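Long-range contacts in T cell receptor gamma chain (Monodelphis domestica, PDB 7L15), which pairs with a T cell receptor mu chain to form the marsupial gamma-mu receptor, which probably takes part in antigen recognition: residues B[130-135]-B[143-148]; B[153-158]-B[182-187]; B[159-164]-B[188-193]; B[201-206]-B[215-220]. One frame throughout, in Å; residues are numbered along the deposited sequence.

All four contacts belong to the constant immunoglobulin domain, a sandwich of two antiparallel sheets. Interaction 1, buried, pairs only the end of strand 126-130 with strand 142-152 before the chain leaves the four-stranded sheet; interaction 4, partly buried, is the hairpin 201-206/215-219 in the other. Interaction 3, wholly buried, spans the two sheets with a tryptophan, while interaction 2 lies nearer the surface, where the loop before strand 158-163 folds over strand 183-193, an element it shares with interaction 3. Interaction 1 joins two backbone bonds to a proline-tyrosine CH-pi contact and a water; backbone bonds dominate interaction 4, a single indole bond marks interaction 3, and interaction 2 rests on a CH-pi contact and van der Waals packing.

Interaction 1 (B[130-135]-B[143-148]); sequences FLPTSE and GTYICL
Phe130 and Ile146 both turn their chi1 groups anti to the carbonyl carbon (-53° for Phe130 CG, -60° for Ile146 CG1), and in Ile146 this leaves CG2 on the side of the Phe130 ring. Phe130, the last residue of edge strand 126-130, pairs with strand 142-152 in the constant immunoglobulin fold. Phe130 and Ile146 form an antiparallel hydrogen-bonded pair: Phe130 N donates to Ile146 O at 2.9 Å, and Ile146 N returns a bond to Phe130 O at 3.0 Å. On the sheet face they share, Phe130 CD1 lies 3.6 Å from Ile146 CG2, and Leu148 CB approaches the Phe130 ring at its edge. The T cell receptor mu chain packs against this face, with its Val143 on Phe130 and its Ile190 on Ile146. Past Phe130 the chain leaves the ladder. Pro132 covers a face of the Tyr145 ring, with CG over the ring centre and CD making a CH-pi contact 3.9 Å from the centroid and 25° off the normal. Its CB also rests on Gly143 CA, at 3.9 Å. Thr133 then caps helix 134-140, its OG1 bonding weakly to Glu136 N. Where direct pairing stops, a water bridges the two backbones, donating to Thr144 O at 2.6 Å and, weakly, to Leu131 O at 2.9 Å.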
loop_
_atom_site.group_PDB
_atom_site.type_symbol
_atom_site.label_atom_id
_atom_site.label_comp_id
_atom_site.label_asym_id
_atom_site.label_seq_id
_atom_site.Cartn_x
_atom_site.Cartn_y
_atom_site.Cartn_z
ATOM N N PHE B 130 -11.777 3.237 19.651
ATOM C CA PHE B 130 -11.528 2.705 20.984
ATOM C C PHE B 130 -10.302 3.422 21.538
ATOM O O PHE B 130 -9.287 3.543 20.846
ATOM C CB PHE B 130 -11.281 1.183 20.965
ATOM C CG PHE B 130 -12.347 0.381 20.262
ATOM C CD1 PHE B 130 -12.285 0.170 18.900
ATOM C CD2 PHE B 130 -13.382 -0.204 20.977
ATOM C CE1 PHE B 130 -13.246 -0.597 18.245
ATOM C CE2 PHE B 130 -14.345 -0.963 20.329
ATOM C CZ PHE B 130 -14.276 -1.157 18.959
ATOM N N LEU B 131 -10.380 3.875 22.770
ATOM C CA LEU B 131 -9.290 4.674 23.292
ATOM C C LEU B 131 -8.465 3.886 24.296
ATOM O O LEU B 131 -8.924 2.866 24.821
ATOM C CB LEU B 131 -9.848 5.951 23.931
ATOM C CG LEU B 131 -10.453 6.862 22.861
ATOM C CD1 LEU B 131 -11.965 6.817 22.910
ATOM C CD2 LEU B 131 -9.972 8.284 22.998
ATOM N N PRO B 132 -7.224 4.312 24.565
ATOM C CA PRO B 132 -6.381 3.574 25.515
ATOM C C PRO B 132 -7.113 3.322 26.822
ATOM O O PRO B 132 -7.835 4.181 27.311
ATOM C CB PRO B 132 -5.182 4.503 25.718
ATOM C CG PRO B 132 -5.086 5.273 24.431
ATOM C CD PRO B 132 -6.513 5.463 23.975
ATOM N N THR B 133 -6.954 2.116 27.359
ATOM C CA THR B 133 -7.516 1.751 28.649
ATOM C C THR B 133 -6.467 1.884 29.753
ATOM O O THR B 133 -5.264 1.728 29.521
ATOM C CB THR B 133 -8.051 0.317 28.649
ATOM O OG1 THR B 133 -6.982 -0.581 28.331
ATOM C CG2 THR B 133 -9.153 0.151 27.633
ATOM N N SER B 134 -6.956 2.158 30.968
ATOM C CA SER B 134 -6.082 2.314 32.126
ATOM C C SER B 134 -5.254 1.061 32.343
ATOM O O SER B 134 -4.038 1.129 32.566
ATOM C CB SER B 134 -6.914 2.613 33.380
ATOM O OG SER B 134 -7.694 3.787 33.228
ATOM N N GLU B 135 -5.904 -0.102 32.261
ATOM C CA GLU B 135 -5.195 -1.362 32.446
ATOM C C GLU B 135 -4.033 -1.506 31.462
ATOM O O GLU B 135 -2.942 -1.953 31.842
ATOM C CB GLU B 135 -6.177 -2.528 32.313
ATOM C CG GLU B 135 -5.679 -3.804 32.958
ATOM C CD GLU B 135 -5.302 -3.604 34.423
ATOM O OE1 GLU B 135 -6.013 -2.864 35.131
ATOM O OE2 GLU B 135 -4.287 -4.187 34.865
ATOM N N GLY B 143 -0.182 3.121 25.343
ATOM C CA GLY B 143 -1.608 3.089 25.100
ATOM C C GLY B 143 -1.915 2.947 23.632
ATOM O O GLY B 143 -1.210 3.509 22.793
ATOM N N THR B 144 -2.963 2.202 23.305
ATOM C CA THR B 144 -3.297 1.887 21.920
ATOM C C THR B 144 -4.625 2.533 21.538
ATOM O O THR B 144 -5.655 2.281 22.174
ATOM C CB THR B 144 -3.359 0.376 21.699
ATOM O OG1 THR B 144 -2.114 -0.215 22.102
ATOM C CG2 THR B 144 -3.601 0.057 20.226
ATOM N N TYR B 145 -4.582 3.387 20.526
ATOM C CA TYR B 145 -5.770 3.908 19.879
ATOM C C TYR B 145 -6.156 2.957 18.767
ATOM O O TYR B 145 -5.303 2.456 18.040
ATOM C CB TYR B 145 -5.527 5.296 19.283
ATOM C CG TYR B 145 -5.031 6.314 20.257
ATOM C CD1 TYR B 145 -3.677 6.415 20.557
ATOM C CD2 TYR B 145 -5.912 7.179 20.885
ATOM C CE1 TYR B 145 -3.221 7.355 21.464
ATOM C CE2 TYR B 145 -5.468 8.114 21.781
ATOM C CZ TYR B 145 -4.123 8.204 22.069
ATOM O OH TYR B 145 -3.701 9.151 22.975
ATOM N N ILE B 146 -7.444 2.712 18.634
ATOM C CA ILE B 146 -7.937 1.774 17.645
ATOM C C ILE B 146 -9.029 2.473 16.856
ATOM O O ILE B 146 -9.965 3.019 17.446
ATOM C CB ILE B 146 -8.484 0.499 18.313
ATOM C CG1 ILE B 146 -7.389 -0.194 19.130
ATOM C CG2 ILE B 146 -9.101 -0.427 17.267
ATOM C CD1 ILE B 146 -7.940 -1.241 20.126
ATOM N N CYS B 147 -8.927 2.454 15.534
ATOM C CA CYS B 147 -10.065 2.848 14.720
ATOM C C CYS B 147 -10.487 1.702 13.816
ATOM O O CYS B 147 -9.715 1.270 12.951
ATOM C CB CYS B 147 -9.794 4.086 13.873
ATOM S SG CYS B 147 -11.347 4.472 12.983
ATOM N N LEU B 148 -11.728 1.256 13.990
ATOM C CA LEU B 148 -12.377 0.310 13.091
ATOM C C LEU B 148 -13.239 1.085 12.090
ATOM O O LEU B 148 -14.081 1.898 12.480
ATOM C CB LEU B 148 -13.230 -0.676 13.888
ATOM C CG LEU B 148 -14.267 -1.511 13.119
ATOM C CD1 LEU B 148 -13.585 -2.489 12.166
ATOM C CD2 LEU B 148 -15.153 -2.266 14.083
HETATM O O HOH W 1 -7.319 0.865 23.496
#

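Interaction 2 (B[153-158]-B[182-187]); sequences FPNVVK and NSYSQV
Phe153 meets Asn182, the residue before strand 183-193: its ring carbon CD2 lies 3.6 Å from Asn182 CA, and the same CD2 comes within 4.1 Å of Tyr184 CE1, near the plane of the tyrosine ring at its edge. Pro154, its CB directed away from the strand, follows a cis peptide bond. Next comes Asn155, the centre of the contact. Its CB sits almost squarely over the middle of the Tyr184 ring, 3.3 Å from the centroid and 7° off the normal, a close CH-pi contact. The asparagine extends alongside the tyrosine, with amide and ring planes 41° apart. Val156 faces the other way, and Val157 turns back to the strand: its CG1 touches Gln186 OE1 at 3.3 Å. Gln186 reaches it through an extended chain, CG anti to the backbone N (chi1 -178°), while its NE2 bonds to Gly175 O. The loop thus bridges the two sheets of the constant immunoglobulin domain on its way from strand 142-152 to strand 158-163. Ile177 of strand 173-180 packs against Asn155, Val157, Tyr184 and Gln186, and strand 12-16 of the variable domain packs against Pro154 and Val156, on the side away from strand 183-193.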
loop_
_atom_site.group_PDB
_atom_site.type_symbol
_atom_site.label_atom_id
_atom_site.label_comp_id
_atom_site.label_asym_id
_atom_site.label_seq_id
_atom_site.Cartn_x
_atom_site.Cartn_y
_atom_site.Cartn_z
ATOM N N PHE B 153 -17.857 0.256 0.788
ATOM C CA PHE B 153 -17.739 -0.323 -0.535
ATOM C C PHE B 153 -17.366 0.819 -1.472
ATOM O O PHE B 153 -18.014 1.874 -1.420
ATOM C CB PHE B 153 -19.024 -0.991 -1.018
ATOM C CG PHE B 153 -18.873 -1.663 -2.343
ATOM C CD1 PHE B 153 -18.963 -0.939 -3.517
ATOM C CD2 PHE B 153 -18.608 -3.021 -2.411
ATOM C CE1 PHE B 153 -18.791 -1.567 -4.734
ATOM C CE2 PHE B 153 -18.446 -3.649 -3.615
ATOM C CZ PHE B 153 -18.534 -2.927 -4.779
ATOM N N PRO B 154 -16.356 0.650 -2.338
ATOM C CA PRO B 154 -15.570 -0.570 -2.589
ATOM C C PRO B 154 -14.539 -0.898 -1.498
ATOM O O PRO B 154 -14.432 -0.145 -0.532
ATOM C CB PRO B 154 -14.866 -0.248 -3.909
ATOM C CG PRO B 154 -14.617 1.228 -3.811
ATOM C CD PRO B 154 -15.818 1.808 -3.082
ATOM N N ASN B 155 -13.803 -2.006 -1.670
ATOM C CA ASN B 155 -12.795 -2.478 -0.714
ATOM C C ASN B 155 -11.462 -1.738 -0.824
ATOM O O ASN B 155 -10.403 -2.362 -0.807
ATOM C CB ASN B 155 -12.591 -3.982 -0.897
ATOM C CG ASN B 155 -12.070 -4.345 -2.285
ATOM O OD1 ASN B 155 -12.244 -3.603 -3.244
ATOM N ND2 ASN B 155 -11.424 -5.513 -2.393
ATOM N N VAL B 156 -11.494 -0.418 -0.960
ATOM C CA VAL B 156 -10.298 0.403 -1.073
ATOM C C VAL B 156 -10.439 1.538 -0.073
ATOM O O VAL B 156 -11.468 2.221 -0.048
ATOM C CB VAL B 156 -10.113 0.959 -2.503
ATOM C CG1 VAL B 156 -8.851 1.783 -2.586
ATOM C CG2 VAL B 156 -10.080 -0.156 -3.534
ATOM N N VAL B 157 -9.408 1.752 0.742
ATOM C CA VAL B 157 -9.459 2.791 1.759
ATOM C C VAL B 157 -8.029 3.109 2.159
ATOM O O VAL B 157 -7.134 2.267 2.042
ATOM C CB VAL B 157 -10.327 2.347 2.966
ATOM C CG1 VAL B 157 -9.606 1.263 3.764
ATOM C CG2 VAL B 157 -10.709 3.540 3.865
ATOM N N LYS B 158 -7.812 4.340 2.603
ATOM C CA LYS B 158 -6.507 4.831 3.021
ATOM C C LYS B 158 -6.691 5.541 4.356
ATOM O O LYS B 158 -7.586 6.379 4.491
ATOM C CB LYS B 158 -5.929 5.776 1.962
ATOM C CG LYS B 158 -4.614 6.451 2.331
ATOM C CD LYS B 158 -4.066 7.275 1.157
ATOM C CE LYS B 158 -2.726 7.949 1.484
ATOM N NZ LYS B 158 -2.311 8.895 0.399
ATOM N N ASN B 182 -20.923 -6.497 -0.708
ATOM C CA ASN B 182 -21.021 -5.045 -0.699
ATOM C C ASN B 182 -20.620 -4.439 0.637
ATOM O O ASN B 182 -21.003 -3.304 0.929
ATOM C CB ASN B 182 -22.432 -4.597 -1.077
ATOM C CG ASN B 182 -23.503 -5.136 -0.133
ATOM O OD1 ASN B 182 -23.256 -5.396 1.052
ATOM N ND2 ASN B 182 -24.710 -5.301 -0.662
ATOM N N SER B 183 -19.850 -5.156 1.455
ATOM C CA SER B 183 -19.513 -4.626 2.777
ATOM C C SER B 183 -18.114 -5.079 3.176
ATOM O O SER B 183 -17.888 -6.268 3.424
ATOM C CB SER B 183 -20.551 -5.068 3.805
ATOM O OG SER B 183 -20.232 -4.567 5.085
ATOM N N TYR B 184 -17.179 -4.132 3.253
ATOM C CA TYR B 184 -15.828 -4.409 3.715
ATOM C C TYR B 184 -15.513 -3.566 4.941
ATOM O O TYR B 184 -16.156 -2.549 5.202
ATOM C CB TYR B 184 -14.790 -4.135 2.617
ATOM C CG TYR B 184 -14.918 -5.038 1.408
ATOM C CD1 TYR B 184 -15.812 -4.747 0.386
ATOM C CD2 TYR B 184 -14.127 -6.178 1.284
ATOM C CE1 TYR B 184 -15.926 -5.580 -0.728
ATOM C CE2 TYR B 184 -14.227 -7.005 0.187
ATOM C CZ TYR B 184 -15.128 -6.710 -0.818
ATOM O OH TYR B 184 -15.220 -7.556 -1.905
ATOM N N SER B 185 -14.485 -3.983 5.681
ATOM C CA SER B 185 -14.062 -3.236 6.855
ATOM C C SER B 185 -12.550 -3.341 7.022
ATOM O O SER B 185 -11.895 -4.194 6.423
ATOM C CB SER B 185 -14.787 -3.741 8.102
ATOM O OG SER B 185 -14.410 -5.067 8.364
ATOM N N GLN B 186 -11.998 -2.462 7.856
ATOM C CA GLN B 186 -10.573 -2.496 8.159
ATOM C C GLN B 186 -10.338 -1.826 9.497
ATOM O O GLN B 186 -10.918 -0.776 9.774
ATOM C CB GLN B 186 -9.727 -1.784 7.098
ATOM C CG GLN B 186 -8.248 -1.872 7.381
ATOM C CD GLN B 186 -7.407 -1.074 6.407
ATOM O OE1 GLN B 186 -7.663 0.103 6.176
ATOM N NE2 GLN B 186 -6.387 -1.715 5.832
ATOM N N VAL B 187 -9.485 -2.427 10.323
ATOM C CA VAL B 187 -9.102 -1.824 11.593
ATOM C C VAL B 187 -7.653 -1.363 11.491
ATOM O O VAL B 187 -6.828 -2.030 10.871
ATOM C CB VAL B 187 -9.316 -2.802 12.768
ATOM C CG1 VAL B 187 -8.341 -3.905 12.720
ATOM C CG2 VAL B 187 -9.195 -2.087 14.078
#

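Interaction 3 (B[159-164]-B[188-193]); sequences TYWKED and SWLTVK
Trp161 offers a face to Leu190 and its pyrrole edge to Ser188, so one indole meets two residues of strand 183-193 in different ways. Over the six-membered ring stands Leu190 CB, 4.1 Å from the centroid and 16° off the normal, a CH-pi contact. The leucine and indole run counter to each other, with Leu190 CD2 3.9 Å from Trp161 CE3. At the edge, Trp161 NE1 donates to Ser188 OG at 3.1 Å. The oxygen lies close to the indole plane, but the bond is bent, with 147° at the hydrogen. Ser188 OG is held between its backbone N and carbonyl carbon, from where it reaches the indole; the bond gives the buried NE1 a partner and helps, with Leu190 over the face, to set the rotation of the ring. This tryptophan in the middle of the core, crossing between the sheets, is a hallmark of immunoglobulin domains. The two strands belong to facing sheets, their axes 8.5 Å apart at the closest and inclined at 25°. Tyr203 of strand 201-206 meets the indole edge-to-face, Tyr145 of strand 142-152 packs on it too, and on the far side of strand 183-193 Trp189 NE1 bonds to Ser188 of the T cell receptor mu chain.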
loop_
_atom_site.group_PDB
_atom_site.type_symbol
_atom_site.label_atom_id
_atom_site.label_comp_id
_atom_site.label_asym_id
_atom_site.label_seq_id
_atom_site.Cartn_x
_atom_site.Cartn_y
_atom_site.Cartn_z
ATOM N N THR B 159 -5.885 5.169 5.348
ATOM C CA THR B 159 -6.003 5.708 6.696
ATOM C C THR B 159 -4.613 6.057 7.207
ATOM O O THR B 159 -3.632 5.399 6.854
ATOM C CB THR B 159 -6.665 4.720 7.671
ATOM O OG1 THR B 159 -5.790 3.610 7.889
ATOM C CG2 THR B 159 -7.978 4.202 7.127
ATOM N N TYR B 160 -4.530 7.102 8.033
ATOM C CA TYR B 160 -3.251 7.495 8.601
ATOM C C TYR B 160 -3.481 8.296 9.881
ATOM O O TYR B 160 -4.524 8.928 10.073
ATOM C CB TYR B 160 -2.379 8.272 7.590
ATOM C CG TYR B 160 -3.102 9.272 6.675
ATOM C CD1 TYR B 160 -3.912 8.830 5.641
ATOM C CD2 TYR B 160 -2.935 10.647 6.828
ATOM C CE1 TYR B 160 -4.574 9.716 4.799
ATOM C CE2 TYR B 160 -3.589 11.561 5.971
ATOM C CZ TYR B 160 -4.408 11.077 4.958
ATOM O OH TYR B 160 -5.085 11.918 4.093
ATOM N N TRP B 161 -2.491 8.235 10.762
ATOM C CA TRP B 161 -2.483 8.935 12.033
ATOM C C TRP B 161 -1.373 9.974 12.013
ATOM O O TRP B 161 -0.255 9.676 11.594
ATOM C CB TRP B 161 -2.253 7.965 13.191
ATOM C CG TRP B 161 -3.196 6.796 13.214
ATOM C CD1 TRP B 161 -3.244 5.756 12.322
ATOM C CD2 TRP B 161 -4.215 6.541 14.183
ATOM N NE1 TRP B 161 -4.243 4.876 12.675
ATOM C CE2 TRP B 161 -4.851 5.331 13.815
ATOM C CE3 TRP B 161 -4.658 7.217 15.331
ATOM C CZ2 TRP B 161 -5.903 4.783 14.550
ATOM C CZ3 TRP B 161 -5.720 6.668 16.066
ATOM C CH2 TRP B 161 -6.330 5.465 15.665
ATOM N N LYS B 162 -1.680 11.187 12.465
ATOM C CA LYS B 162 -0.680 12.230 12.635
ATOM C C LYS B 162 -0.767 12.793 14.046
ATOM O O LYS B 162 -1.827 12.770 14.677
ATOM C CB LYS B 162 -0.864 13.362 11.636
ATOM C CG LYS B 162 -0.732 12.973 10.181
ATOM C CD LYS B 162 -0.680 14.229 9.313
ATOM C CE LYS B 162 -0.552 13.860 7.849
ATOM N NZ LYS B 162 0.414 12.745 7.707
ATOM N N GLU B 163 0.352 13.303 14.544
ATOM C CA GLU B 163 0.316 14.081 15.772
ATOM C C GLU B 163 0.503 15.550 15.433
ATOM O O GLU B 163 1.183 15.892 14.462
ATOM C CB GLU B 163 1.381 13.627 16.770
ATOM C CG GLU B 163 2.805 13.784 16.307
ATOM C CD GLU B 163 3.776 13.210 17.311
ATOM O OE1 GLU B 163 4.759 12.553 16.895
ATOM O OE2 GLU B 163 3.535 13.401 18.524
ATOM N N ASP B 164 -0.146 16.413 16.214
ATOM C CA ASP B 164 -0.058 17.847 15.965
ATOM C C ASP B 164 1.393 18.301 16.061
ATOM O O ASP B 164 2.106 17.954 17.008
ATOM C CB ASP B 164 -0.928 18.618 16.959
ATOM C CG ASP B 164 -2.390 18.211 16.896
ATOM O OD1 ASP B 164 -2.711 17.218 16.203
ATOM O OD2 ASP B 164 -3.218 18.887 17.541
ATOM N N SER B 188 -7.348 -0.206 12.061
ATOM C CA SER B 188 -5.957 0.168 12.285
ATOM C C SER B 188 -5.786 0.616 13.722
ATOM O O SER B 188 -6.750 0.982 14.401
ATOM C CB SER B 188 -5.485 1.285 11.357
ATOM O OG SER B 188 -5.979 2.523 11.806
ATOM N N TRP B 189 -4.546 0.598 14.193
ATOM C CA TRP B 189 -4.343 0.944 15.591
ATOM C C TRP B 189 -2.947 1.514 15.810
ATOM O O TRP B 189 -2.006 1.212 15.074
ATOM C CB TRP B 189 -4.598 -0.263 16.495
ATOM C CG TRP B 189 -3.684 -1.465 16.345
ATOM C CD1 TRP B 189 -2.636 -1.800 17.162
ATOM C CD2 TRP B 189 -3.793 -2.529 15.385
ATOM N NE1 TRP B 189 -2.073 -2.985 16.755
ATOM C CE2 TRP B 189 -2.768 -3.461 15.675
ATOM C CE3 TRP B 189 -4.652 -2.785 14.310
ATOM C CZ2 TRP B 189 -2.578 -4.630 14.925
ATOM C CZ3 TRP B 189 -4.461 -3.944 13.563
ATOM C CH2 TRP B 189 -3.432 -4.853 13.877
ATOM N N LEU B 190 -2.831 2.352 16.832
ATOM C CA LEU B 190 -1.616 3.118 17.079
ATOM C C LEU B 190 -1.244 2.986 18.549
ATOM O O LEU B 190 -1.965 3.471 19.430
ATOM C CB LEU B 190 -1.811 4.579 16.687
ATOM C CG LEU B 190 -0.694 5.566 17.044
ATOM C CD1 LEU B 190 0.482 5.405 16.098
ATOM C CD2 LEU B 190 -1.202 7.005 17.043
ATOM N N THR B 191 -0.126 2.322 18.804
ATOM C CA THR B 191 0.424 2.158 20.140
ATOM C C THR B 191 1.515 3.202 20.342
ATOM O O THR B 191 2.450 3.277 19.544
ATOM C CB THR B 191 0.975 0.743 20.294
ATOM O OG1 THR B 191 -0.079 -0.194 20.012
ATOM C CG2 THR B 191 1.516 0.530 21.690
ATOM N N VAL B 192 1.390 4.013 21.397
ATOM C CA VAL B 192 2.329 5.103 21.660
ATOM C C VAL B 192 2.766 5.082 23.113
ATOM O O VAL B 192 2.030 4.619 23.992
ATOM C CB VAL B 192 1.729 6.480 21.327
ATOM C CG1 VAL B 192 1.261 6.519 19.884
ATOM C CG2 VAL B 192 0.603 6.812 22.284
ATOM N N LYS B 193 3.967 5.621 23.365
ATOM C CA LYS B 193 4.493 5.762 24.720
ATOM C C LYS B 193 3.713 6.809 25.517
ATOM O O LYS B 193 3.059 7.697 24.963
ATOM C CB LYS B 193 5.965 6.160 24.694
ATOM C CG LYS B 193 6.877 5.153 24.035
ATOM C CD LYS B 193 8.340 5.617 24.139
ATOM C CE LYS B 193 9.274 4.657 23.421
ATOM N NZ LYS B 193 8.629 4.181 22.142
#

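Interaction 4 (B[201-206]-B[215-220]); sequences LTYFYQ and KAFSIS
Lys215 runs along the Tyr205 ring, both heading in one direction, with the lysine's aliphatic chain over the tyrosine. From Lys215 CB outward, the first carbon stands over one face, offset toward the rim, and makes a CH-pi contact 3.8 Å from the centroid; its nearest ring atoms are CZ and CE1. Lys215 CG, anti to the backbone N (chi1 -172°), continues to the phenol end and touches Tyr205 OH at 3.5 Å. The chain turns at chi2 (65°) and again at chi4, which carries NZ off the ring. At the ring's edge, Tyr205 CE1 meets Phe217 CE2 at 3.5 Å, lying near the plane of the phenylalanine ring. Beneath these rings runs a beta hairpin, strands 201-206 and 215-219, the pair that closes one side of the three-stranded sheet of the constant immunoglobulin domain. Three hydrogen-bonded pairs, Leu201 with Ile219, Tyr203 with Phe217 and Tyr205 with Lys215, carry six backbone bonds. Phe217 N to Tyr203 O is the shortest at 2.7 Å. Tyr205 N to Lys215 O is among the longest at 3.0 Å. Their side chains are all on one face: Leu201 and Tyr203 reach the sandwich interior, where Tyr203 meets Phe129 edge-to-face and Leu201 and Ile219 pack on Tyr145, while Lys215 lies at the exposed end. On the opposite face lie the non-hydrogen-bonded pairs. There Ala216 CB touches Phe204 CD2 at 3.6 Å, and Thr202 CG2 sits over one face of the Phe204 ring, toward its rim, while also lying 3.3 Å from Phe217 O.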
loop_
_atom_site.group_PDB
_atom_site.type_symbol
_atom_site.label_atom_id
_atom_site.label_comp_id
_atom_site.label_asym_id
_atom_site.label_seq_id
_atom_site.Cartn_x
_atom_site.Cartn_y
_atom_site.Cartn_z
ATOM N N LEU B 201 -3.688 14.087 18.702
ATOM C CA LEU B 201 -3.548 13.268 17.508
ATOM C C LEU B 201 -4.664 13.590 16.526
ATOM O O LEU B 201 -5.756 14.004 16.923
ATOM C CB LEU B 201 -3.602 11.789 17.863
ATOM C CG LEU B 201 -2.560 11.319 18.872
ATOM C CD1 LEU B 201 -2.696 9.821 19.057
ATOM C CD2 LEU B 201 -1.156 11.685 18.424
ATOM N N THR B 202 -4.391 13.390 15.238
ATOM C CA THR B 202 -5.432 13.448 14.223
ATOM C C THR B 202 -5.442 12.154 13.412
ATOM O O THR B 202 -4.392 11.623 13.044
ATOM C CB THR B 202 -5.266 14.670 13.313
ATOM O OG1 THR B 202 -5.241 15.858 14.114
ATOM C CG2 THR B 202 -6.447 14.767 12.375
ATOM N N TYR B 203 -6.640 11.636 13.173
ATOM C CA TYR B 203 -6.861 10.427 12.398
ATOM C C TYR B 203 -7.569 10.800 11.101
ATOM O O TYR B 203 -8.569 11.531 11.125
ATOM C CB TYR B 203 -7.692 9.420 13.202
ATOM C CG TYR B 203 -8.171 8.223 12.398
ATOM C CD1 TYR B 203 -7.359 7.108 12.227
ATOM C CD2 TYR B 203 -9.434 8.219 11.804
ATOM C CE1 TYR B 203 -7.796 6.009 11.489
ATOM C CE2 TYR B 203 -9.882 7.132 11.052
ATOM C CZ TYR B 203 -9.065 6.031 10.905
ATOM O OH TYR B 203 -9.518 4.957 10.173
ATOM N N PHE B 204 -7.057 10.297 9.978
ATOM C CA PHE B 204 -7.586 10.606 8.652
ATOM C C PHE B 204 -7.986 9.342 7.908
ATOM O O PHE B 204 -7.314 8.314 8.012
ATOM C CB PHE B 204 -6.555 11.299 7.773
ATOM C CG PHE B 204 -6.016 12.560 8.331
ATOM C CD1 PHE B 204 -4.857 12.557 9.076
ATOM C CD2 PHE B 204 -6.641 13.766 8.069
ATOM C CE1 PHE B 204 -4.338 13.746 9.572
ATOM C CE2 PHE B 204 -6.123 14.954 8.561
ATOM C CZ PHE B 204 -4.975 14.940 9.311
ATOM N N TYR B 205 -9.025 9.441 7.079
ATOM C CA TYR B 205 -9.254 8.394 6.092
ATOM C C TYR B 205 -9.820 8.976 4.802
ATOM O O TYR B 205 -10.489 10.010 4.800
ATOM C CB TYR B 205 -10.166 7.265 6.632
ATOM C CG TYR B 205 -11.579 7.656 6.998
ATOM C CD1 TYR B 205 -11.879 8.157 8.257
ATOM C CD2 TYR B 205 -12.624 7.493 6.087
ATOM C CE1 TYR B 205 -13.187 8.496 8.593
ATOM C CE2 TYR B 205 -13.916 7.817 6.410
ATOM C CZ TYR B 205 -14.199 8.328 7.655
ATOM O OH TYR B 205 -15.505 8.653 7.941
ATOM N N GLN B 206 -9.527 8.293 3.697
ATOM C CA GLN B 206 -10.047 8.616 2.380
ATOM C C GLN B 206 -10.789 7.412 1.817
ATOM O O GLN B 206 -10.417 6.257 2.054
ATOM C CB GLN B 206 -8.934 9.015 1.392
ATOM C CG GLN B 206 -8.215 10.301 1.736
ATOM C CD GLN B 206 -6.941 10.465 0.930
ATOM O OE1 GLN B 206 -6.931 10.233 -0.271
ATOM N NE2 GLN B 206 -5.857 10.842 1.595
ATOM N N LYS B 215 -11.769 12.624 5.383
ATOM C CA LYS B 215 -12.407 12.829 6.681
ATOM C C LYS B 215 -11.332 12.816 7.761
ATOM O O LYS B 215 -10.378 12.040 7.684
ATOM C CB LYS B 215 -13.443 11.734 6.965
ATOM C CG LYS B 215 -14.296 11.978 8.201
ATOM C CD LYS B 215 -15.177 13.215 8.044
ATOM C CE LYS B 215 -16.094 13.411 9.252
ATOM N NZ LYS B 215 -17.073 12.293 9.371
ATOM N N ALA B 216 -11.478 13.678 8.764
ATOM C CA ALA B 216 -10.476 13.812 9.814
ATOM C C ALA B 216 -11.139 13.853 11.179
ATOM O O ALA B 216 -12.157 14.528 11.363
ATOM C CB ALA B 216 -9.631 15.076 9.635
ATOM N N PHE B 217 -10.546 13.142 12.140
ATOM C CA PHE B 217 -10.996 13.168 13.524
ATOM C C PHE B 217 -9.865 13.634 14.429
ATOM O O PHE B 217 -8.703 13.287 14.220
ATOM C CB PHE B 217 -11.507 11.791 13.972
ATOM C CG PHE B 217 -12.785 11.398 13.309
ATOM C CD1 PHE B 217 -14.006 11.701 13.893
ATOM C CD2 PHE B 217 -12.774 10.781 12.074
ATOM C CE1 PHE B 217 -15.198 11.358 13.263
ATOM C CE2 PHE B 217 -13.956 10.436 11.444
ATOM C CZ PHE B 217 -15.165 10.733 12.034
ATOM N N SER B 218 -10.217 14.415 15.431
ATOM C CA SER B 218 -9.280 14.896 16.427
ATOM C C SER B 218 -9.397 14.029 17.675
ATOM O O SER B 218 -10.502 13.691 18.106
ATOM C CB SER B 218 -9.574 16.366 16.764
ATOM O OG SER B 218 -9.017 16.729 18.017
ATOM N N ILE B 219 -8.255 13.650 18.238
ATOM C CA ILE B 219 -8.202 12.937 19.509
ATOM C C ILE B 219 -7.365 13.771 20.469
ATOM O O ILE B 219 -6.178 14.007 20.217
ATOM C CB ILE B 219 -7.623 11.524 19.346
ATOM C CG1 ILE B 219 -8.371 10.785 18.232
ATOM C CG2 ILE B 219 -7.735 10.767 20.659
ATOM C CD1 ILE B 219 -7.803 9.414 17.872
ATOM N N SER B 220 -7.981 14.237 21.551
ATOM C CA SER B 220 -7.334 15.223 22.408
ATOM C C SER B 220 -7.768 15.013 23.852
ATOM O O SER B 220 -8.750 14.320 24.135
ATOM C CB SER B 220 -7.652 16.651 21.949
ATOM O OG SER B 220 -9.050 16.881 21.902
#